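Local coordinates for protein TBC1 domain family member 22A (Homo sapiens, PDB 2QFZ) that forms homodimers and, through its Rab-GAP TBC domain, probably acts as a GTPase-activating protein for Rab family proteins, at residues Glu328-Arg331 and Leu332-Phe336; Phe277-Phe280 and His281-Cys285; Arg265-Asp268 and Thr269-Ser272. One frame throughout, in Å; residues are numbered along the deposited sequence. Where two conformers were deposited one is given.

Interaction 1 (Glu328-Arg331 and Leu332-Phe336); sequences EAYR and LKFAF
Within helix 319-335, E328 O takes the N-H of L332 at 2.9 Å, nearly straight at 175°. The carboxylate of E328 is held by R331 one turn on: NE and NH2 grip the single oxygen OE1 side-on in a salt bridge, NE at 3.2 Å, with OE1 in the guanidinium plane. A329 follows, its O accepting from the N of K333, while its methyl faces F280 and V284 of helix 276-291. Y330 carries the aromatic part of the contact. With CG swung away from the backbone N (chi1 -160°), its ring lies alongside that of F334, whose CE2 comes over one face of it, 3.7 Å from Y330 CE2; the planes stand at 63°, an edge-to-face pair, and W48 makes a second such pair with Y330. R331 closes the segment: its O accepts from both F334 N and A335 N, and its NH2 lies 3.6 Å from CD2 of L332. L332 also packs on A286 of helix 276-291 and I227 of helix 211-227, and an alanine here would probably open a gap between helix 319-335 and these two and leave the R331 guanidinium without the CD2 methyl beside it. The i to i+3 salt bridge and i to i+4 aromatic pair run along one amphipathic helix, whose buried side, with A329 and L332, packs on the TBC fold.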
loop_
_atom_site.group_PDB
_atom_site.type_symbol
_atom_site.label_atom_id
_atom_site.label_comp_id
_atom_site.label_asym_id
_atom_site.label_seq_id
_atom_site.Cartn_x
_atom_site.Cartn_y
_atom_site.Cartn_z
ATOM N N GLU A 328 17.423 -1.627 -6.467
ATOM C CA GLU A 328 17.699 -3.068 -6.357
ATOM C C GLU A 328 16.580 -3.978 -6.880
ATOM O O GLU A 328 16.827 -4.887 -7.667
ATOM C CB GLU A 328 18.022 -3.399 -4.891
ATOM C CG GLU A 328 19.335 -2.753 -4.483
ATOM C CD GLU A 328 20.373 -2.957 -5.600
ATOM O OE1 GLU A 328 20.779 -4.132 -5.799
ATOM O OE2 GLU A 328 20.696 -1.974 -6.325
ATOM N N ALA A 329 15.352 -3.706 -6.469
ATOM C CA ALA A 329 14.151 -4.431 -6.977
ATOM C C ALA A 329 14.109 -4.409 -8.499
ATOM O O ALA A 329 13.863 -5.440 -9.150
ATOM C CB ALA A 329 12.888 -3.807 -6.410
ATOM N N TYR A 330 14.378 -3.241 -9.043
ATOM C CA TYR A 330 14.368 -3.014 -10.467
ATOM C C TYR A 330 15.443 -3.858 -11.173
ATOM O O TYR A 330 15.161 -4.482 -12.200
ATOM C CB TYR A 330 14.507 -1.510 -10.794
ATOM C CG TYR A 330 14.025 -1.184 -12.197
ATOM C CD1 TYR A 330 12.667 -1.155 -12.493
ATOM C CD2 TYR A 330 14.932 -0.954 -13.240
ATOM C CE1 TYR A 330 12.211 -0.861 -13.770
ATOM C CE2 TYR A 330 14.491 -0.683 -14.535
ATOM C CZ TYR A 330 13.126 -0.648 -14.798
ATOM O OH TYR A 330 12.658 -0.381 -16.077
ATOM N N ARG A 331 16.643 -3.901 -10.603
ATOM C CA ARG A 331 17.711 -4.739 -11.119
ATOM C C ARG A 331 17.318 -6.237 -11.082
ATOM O O ARG A 331 17.449 -6.943 -12.091
ATOM C CB ARG A 331 18.993 -4.512 -10.333
ATOM C CG ARG A 331 20.190 -5.317 -10.832
ATOM C CD ARG A 331 21.457 -5.141 -9.980
ATOM N NE ARG A 331 21.327 -5.622 -8.618
ATOM C CZ ARG A 331 21.317 -6.916 -8.210
ATOM N NH1 ARG A 331 21.430 -7.923 -9.057
ATOM N NH2 ARG A 331 21.182 -7.203 -6.903
ATOM N N LEU A 332 16.849 -6.706 -9.919
ATOM C CA LEU A 332 16.432 -8.107 -9.745
ATOM C C LEU A 332 15.381 -8.516 -10.743
ATOM O O LEU A 332 15.383 -9.649 -11.206
ATOM C CB LEU A 332 15.923 -8.384 -8.334
ATOM C CG LEU A 332 16.871 -8.156 -7.175
ATOM C CD1 LEU A 332 16.140 -8.425 -5.860
ATOM C CD2 LEU A 332 18.105 -9.036 -7.335
ATOM N N LYS A 333 14.504 -7.588 -11.106
ATOM C CA LYS A 333 13.507 -7.812 -12.173
ATOM C C LYS A 333 14.133 -8.269 -13.496
ATOM O O LYS A 333 13.565 -9.112 -14.215
ATOM C CB LYS A 333 12.692 -6.537 -12.357
ATOM C CG LYS A 333 11.488 -6.600 -13.238
ATOM C CD LYS A 333 10.739 -5.250 -13.206
ATOM C CE LYS A 333 10.240 -4.815 -14.589
ATOM N NZ LYS A 333 9.015 -5.577 -15.079
ATOM N N PHE A 334 15.309 -7.740 -13.829
ATOM C CA PHE A 334 15.954 -8.113 -15.109
ATOM C C PHE A 334 16.938 -9.300 -15.010
ATOM O O PHE A 334 17.174 -9.976 -16.010
ATOM C CB PHE A 334 16.558 -6.868 -15.797
ATOM C CG PHE A 334 15.512 -5.941 -16.312
ATOM C CD1 PHE A 334 14.864 -6.215 -17.498
ATOM C CD2 PHE A 334 15.086 -4.862 -15.561
ATOM C CE1 PHE A 334 13.849 -5.379 -17.953
ATOM C CE2 PHE A 334 14.089 -4.059 -15.995
ATOM C CZ PHE A 334 13.468 -4.300 -17.191
ATOM N N ALA A 335 17.468 -9.557 -13.804
ATOM C CA ALA A 335 18.324 -10.709 -13.500
ATOM C C ALA A 335 17.552 -12.000 -13.660
ATOM O O ALA A 335 17.948 -12.875 -14.456
ATOM C CB ALA A 335 18.859 -10.611 -12.079
ATOM N N PHE A 336 16.476 -12.135 -12.871
ATOM C CA PHE A 336 15.392 -13.097 -13.154
ATOM C C PHE A 336 14.752 -12.797 -14.514
ATOM O O PHE A 336 15.321 -13.115 -15.567
ATOM C CB PHE A 336 14.308 -13.017 -12.074
#

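Interaction 2 (Phe277-Phe280 and His281-Cys285); sequences FSHF and HLYVC
Between F277-F280 and H281-C285 the backbone runs on as one helix, but its first turn is widened to the pi type and the bonding is uneven. L282 N reaches H279 O, and Y283 N reaches F280 O, only through weak bonds, whereas V284 N meets the same F280 O at 3.2 Å in an i to i+4 bond, the sound one of the three. Among the side chains the main pair is H279 and Y283. The tyrosine ring turns its edge to the imidazole: CE2 sits 3.6 Å above the H279 plane, offset toward the rim, and the planes are close to perpendicular at 83°, a T-shaped stack. H279 can receive it because its CG points away from the backbone N (chi1 177°), which leans the ring along the helix toward Y283. F280 and V284 cross at about a right angle, F280 CE2 lying 4.0 Å from V284 CG2, and both also touch Y270 on helix 260-270. The end of H281 leads away from F277-F280; its ND1 is hydrogen-bonded to Y270 OH and its NE2 to W249 O. Helix 276-291 belongs to the all-helical TBC fold, with helices 211-227, 242-251, 260-270 and 319-335 packed around it.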
loop_
_atom_site.group_PDB
_atom_site.type_symbol
_atom_site.label_atom_id
_atom_site.label_comp_id
_atom_site.label_asym_id
_atom_site.label_seq_id
_atom_site.Cartn_x
_atom_site.Cartn_y
_atom_site.Cartn_z
ATOM N N PHE A 277 1.585 -3.432 -7.593
ATOM C CA PHE A 277 1.242 -4.005 -6.284
ATOM C C PHE A 277 1.255 -5.506 -6.373
ATOM O O PHE A 277 1.464 -6.198 -5.400
ATOM C CB PHE A 277 -0.161 -3.544 -5.836
ATOM C CG PHE A 277 -0.232 -2.098 -5.520
ATOM C CD1 PHE A 277 0.220 -1.615 -4.275
ATOM C CD2 PHE A 277 -0.712 -1.193 -6.458
ATOM C CE1 PHE A 277 0.166 -0.265 -3.975
ATOM C CE2 PHE A 277 -0.764 0.211 -6.159
ATOM C CZ PHE A 277 -0.336 0.662 -4.922
ATOM N N SER A 278 1.025 -5.978 -7.586
ATOM C CA SER A 278 0.813 -7.352 -7.879
ATOM C C SER A 278 2.146 -8.062 -8.146
ATOM O O SER A 278 2.463 -9.030 -7.492
ATOM C CB SER A 278 -0.092 -7.427 -9.119
ATOM O OG SER A 278 -0.342 -8.746 -9.446
ATOM N N HIS A 279 2.926 -7.522 -9.078
ATOM C CA HIS A 279 4.085 -8.192 -9.665
ATOM C C HIS A 279 5.375 -7.530 -9.162
ATOM O O HIS A 279 6.212 -8.189 -8.551
ATOM C CB HIS A 279 3.960 -8.113 -11.198
ATOM C CG HIS A 279 5.118 -8.693 -11.959
ATOM N ND1 HIS A 279 5.871 -7.946 -12.853
ATOM C CD2 HIS A 279 5.625 -9.955 -12.007
ATOM C CE1 HIS A 279 6.797 -8.718 -13.399
ATOM N NE2 HIS A 279 6.668 -9.942 -12.906
ATOM N N PHE A 280 5.523 -6.219 -9.381
ATOM C CA PHE A 280 6.728 -5.524 -8.888
ATOM C C PHE A 280 6.976 -5.725 -7.383
ATOM O O PHE A 280 8.117 -5.847 -6.984
ATOM C CB PHE A 280 6.729 -4.043 -9.225
ATOM C CG PHE A 280 8.086 -3.405 -9.145
ATOM C CD1 PHE A 280 9.187 -3.977 -9.791
ATOM C CD2 PHE A 280 8.283 -2.249 -8.403
ATOM C CE1 PHE A 280 10.454 -3.407 -9.702
ATOM C CE2 PHE A 280 9.554 -1.646 -8.336
ATOM C CZ PHE A 280 10.623 -2.227 -8.997
ATOM N N HIS A 281 5.908 -5.757 -6.583
ATOM C CA HIS A 281 5.991 -6.044 -5.152
ATOM C C HIS A 281 6.848 -7.247 -4.805
ATOM O O HIS A 281 7.611 -7.211 -3.826
ATOM C CB HIS A 281 4.583 -6.178 -4.504
ATOM C CG HIS A 281 4.623 -6.373 -3.018
ATOM N ND1 HIS A 281 5.105 -5.411 -2.163
ATOM C CD2 HIS A 281 4.253 -7.418 -2.237
ATOM C CE1 HIS A 281 5.095 -5.875 -0.927
ATOM N NE2 HIS A 281 4.572 -7.088 -0.939
ATOM N N LEU A 282 6.720 -8.330 -5.570
ATOM C CA LEU A 282 7.563 -9.513 -5.382
ATOM C C LEU A 282 9.063 -9.191 -5.356
ATOM O O LEU A 282 9.776 -9.656 -4.509
ATOM C CB LEU A 282 7.325 -10.535 -6.491
ATOM C CG LEU A 282 5.944 -11.136 -6.690
ATOM C CD1 LEU A 282 6.091 -12.509 -7.317
ATOM C CD2 LEU A 282 5.162 -11.235 -5.387
ATOM N N TYR A 283 9.513 -8.382 -6.310
ATOM C CA TYR A 283 10.924 -8.010 -6.446
ATOM C C TYR A 283 11.374 -7.088 -5.353
ATOM O O TYR A 283 12.523 -7.123 -5.017
ATOM C CB TYR A 283 11.171 -7.338 -7.800
ATOM C CG TYR A 283 10.891 -8.277 -8.904
ATOM C CD1 TYR A 283 11.834 -9.240 -9.294
ATOM C CD2 TYR A 283 9.675 -8.266 -9.533
ATOM C CE1 TYR A 283 11.540 -10.178 -10.323
ATOM C CE2 TYR A 283 9.379 -9.186 -10.557
ATOM C CZ TYR A 283 10.316 -10.126 -10.934
ATOM O OH TYR A 283 10.011 -10.986 -11.958
ATOM N N VAL A 284 10.474 -6.231 -4.848
ATOM C CA VAL A 284 10.763 -5.392 -3.694
ATOM C C VAL A 284 10.962 -6.278 -2.452
ATOM O O VAL A 284 11.871 -6.023 -1.617
ATOM C CB VAL A 284 9.662 -4.288 -3.474
ATOM C CG1 VAL A 284 9.898 -3.512 -2.154
ATOM C CG2 VAL A 284 9.636 -3.332 -4.664
ATOM N N CYS A 285 10.127 -7.315 -2.321
ATOM C CA CYS A 285 10.273 -8.257 -1.218
ATOM C C CYS A 285 11.646 -8.998 -1.267
ATOM O O CYS A 285 12.282 -9.206 -0.239
ATOM C CB CYS A 285 9.101 -9.245 -1.178
ATOM S SG CYS A 285 7.556 -8.533 -0.451
#

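Interaction 3 (Arg265-Asp268 and Thr269-Ser272); sequences RLWD and TYQS
R265 reaches one turn along the helix to T269, its NH1 meeting OG1 at 2.9 Å with an angle of 156°; this is an i to i+4 side-chain bond at the C-terminal part of helix 260-270 in the all-helical Rab-GAP TBC domain. The hydroxyl lies in the guanidinium plane and is met at the edge of the group. A bend at chi2 (53°) brings the arginine chain back alongside the helix so that NH1 arrives there. On another side, L266 and Y270 run side by side, CG of the leucine 4.1 Å from CZ of the ring, while L266 O lies over a face of that ring and accepts the N-H of Y270 as well. W267 comes to the same side of the ring plane, obliquely: CD1 is 3.7 Å from Y270 CD2, and the two rings, nearly parallel, are slid so far apart that they barely overlap. The two side chains of the preceding turn thus meet one side of the tyrosine, L266 at its hydroxyl end and W267 at CD2.

Further out, the polar ends are fixed by the rest of the fold. The T269 hydroxyl is also bonded to W48 O, and that of Y270 to H281. F277 sets its ring edge-to-face with both W267 and Y270. The D268 carboxylate is taken up by other parts of the chain: OD1 pairs with R56 in a salt bridge and takes the W60 indole N-H, while OD2 accepts from I51 N, tying the helix to the N-terminal part of the domain. The indole NE1 of W267 is buried with no hydrogen-bonding partner in the model. One turn on from D268, S272 OG donates to D268 O at 2.9 Å, tilted 30° from the carbonyl plane.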
loop_
_atom_site.group_PDB
_atom_site.type_symbol
_atom_site.label_atom_id
_atom_site.label_comp_id
_atom_site.label_asym_id
_atom_site.label_seq_id
_atom_site.Cartn_x
_atom_site.Cartn_y
_atom_site.Cartn_z
ATOM N N ARG A 265 6.092 6.530 -0.060
ATOM C CA ARG A 265 7.059 6.639 -1.122
ATOM C C ARG A 265 7.103 5.422 -2.099
ATOM O O ARG A 265 7.097 5.569 -3.345
ATOM C CB ARG A 265 8.427 6.941 -0.514
ATOM C CG ARG A 265 9.561 7.002 -1.480
ATOM C CD ARG A 265 9.342 7.960 -2.672
ATOM N NE ARG A 265 10.418 7.761 -3.599
ATOM C CZ ARG A 265 10.422 6.903 -4.605
ATOM N NH1 ARG A 265 9.351 6.176 -4.925
ATOM N NH2 ARG A 265 11.523 6.790 -5.339
ATOM N N LEU A 266 7.175 4.242 -1.510
ATOM C CA LEU A 266 7.056 2.970 -2.179
ATOM C C LEU A 266 5.829 2.926 -3.105
ATOM O O LEU A 266 5.940 2.485 -4.271
ATOM C CB LEU A 266 6.966 1.875 -1.112
ATOM C CG LEU A 266 7.571 0.475 -1.308
ATOM C CD1 LEU A 266 9.084 0.483 -1.463
ATOM C CD2 LEU A 266 7.143 -0.463 -0.095
ATOM N N TRP A 267 4.678 3.421 -2.630
ATOM C CA TRP A 267 3.448 3.341 -3.459
ATOM C C TRP A 267 3.454 4.321 -4.642
ATOM O O TRP A 267 2.742 4.053 -5.606
ATOM C CB TRP A 267 2.144 3.441 -2.629
ATOM C CG TRP A 267 1.859 2.231 -1.767
ATOM C CD1 TRP A 267 2.721 1.233 -1.417
ATOM C CD2 TRP A 267 0.631 1.931 -1.114
ATOM N NE1 TRP A 267 2.088 0.320 -0.589
ATOM C CE2 TRP A 267 0.806 0.741 -0.395
ATOM C CE3 TRP A 267 -0.626 2.541 -1.101
ATOM C CZ2 TRP A 267 -0.220 0.161 0.338
ATOM C CZ3 TRP A 267 -1.634 1.963 -0.364
ATOM C CH2 TRP A 267 -1.433 0.815 0.348
ATOM N N ASP A 268 4.277 5.405 -4.601
ATOM C CA ASP A 268 4.523 6.271 -5.774
ATOM C C ASP A 268 4.993 5.396 -6.951
ATOM O O ASP A 268 4.467 5.442 -8.072
ATOM C CB ASP A 268 5.606 7.319 -5.536
ATOM C CG ASP A 268 5.207 8.427 -4.603
ATOM O OD1 ASP A 268 4.033 8.585 -4.204
ATOM O OD2 ASP A 268 6.137 9.168 -4.226
ATOM N N THR A 269 5.991 4.568 -6.680
ATOM C CA THR A 269 6.537 3.689 -7.685
ATOM C C THR A 269 5.628 2.539 -8.039
ATOM O O THR A 269 5.521 2.194 -9.224
ATOM C CB THR A 269 7.894 3.159 -7.231
ATOM O OG1 THR A 269 8.709 4.287 -6.963
ATOM C CG2 THR A 269 8.559 2.304 -8.339
ATOM N N TYR A 270 4.979 1.915 -7.038
ATOM C CA TYR A 270 3.983 0.871 -7.358
ATOM C C TYR A 270 2.913 1.336 -8.349
ATOM O O TYR A 270 2.471 0.562 -9.203
ATOM C CB TYR A 270 3.296 0.266 -6.125
ATOM C CG TYR A 270 4.155 -0.653 -5.270
ATOM C CD1 TYR A 270 5.447 -0.986 -5.631
ATOM C CD2 TYR A 270 3.658 -1.194 -4.095
ATOM C CE1 TYR A 270 6.219 -1.821 -4.846
ATOM C CE2 TYR A 270 4.427 -2.028 -3.294
ATOM C CZ TYR A 270 5.706 -2.330 -3.683
ATOM O OH TYR A 270 6.479 -3.125 -2.944
ATOM N N GLN A 271 2.466 2.573 -8.215
ATOM C CA GLN A 271 1.415 3.110 -9.094
ATOM C C GLN A 271 1.955 3.540 -10.487
ATOM O O GLN A 271 1.190 3.798 -11.383
ATOM C CB GLN A 271 0.702 4.271 -8.383
ATOM C CG GLN A 271 -0.502 3.800 -7.622
ATOM C CD GLN A 271 -0.943 4.732 -6.577
ATOM O OE1 GLN A 271 -0.126 5.414 -5.975
ATOM N NE2 GLN A 271 -2.247 4.758 -6.305
ATOM N N SER A 272 3.273 3.633 -10.629
ATOM C CA SER A 272 3.933 4.002 -11.878
ATOM C C SER A 272 4.251 2.789 -12.713
ATOM O O SER A 272 4.417 2.891 -13.921
ATOM C CB SER A 272 5.234 4.690 -11.585
ATOM O OG SER A 272 5.012 5.889 -10.888
#

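How the interactions relate
Along the chain the three contacts come in series, interaction 3 first, then interaction 2 and interaction 1; each lies within one helix, closes no long loop, and none nests or crosses. Helix 260-270 and helix 276-291 follow one another, and interactions 3 and 2 meet through the tyrosine-histidine hydrogen bond and, beside it, where V284 CB lies 3.4 Å from Y270 OH. Interaction 2 passes the packing on to the C-terminal helix: A329 CB touches V284 CG2 at 3.7 Å, and K333 lies against Y283. Interactions 1 and 3, with centres about 16 Å apart, do not touch, though their helices meet at I322 and L326, and helix 276-291 packs on both.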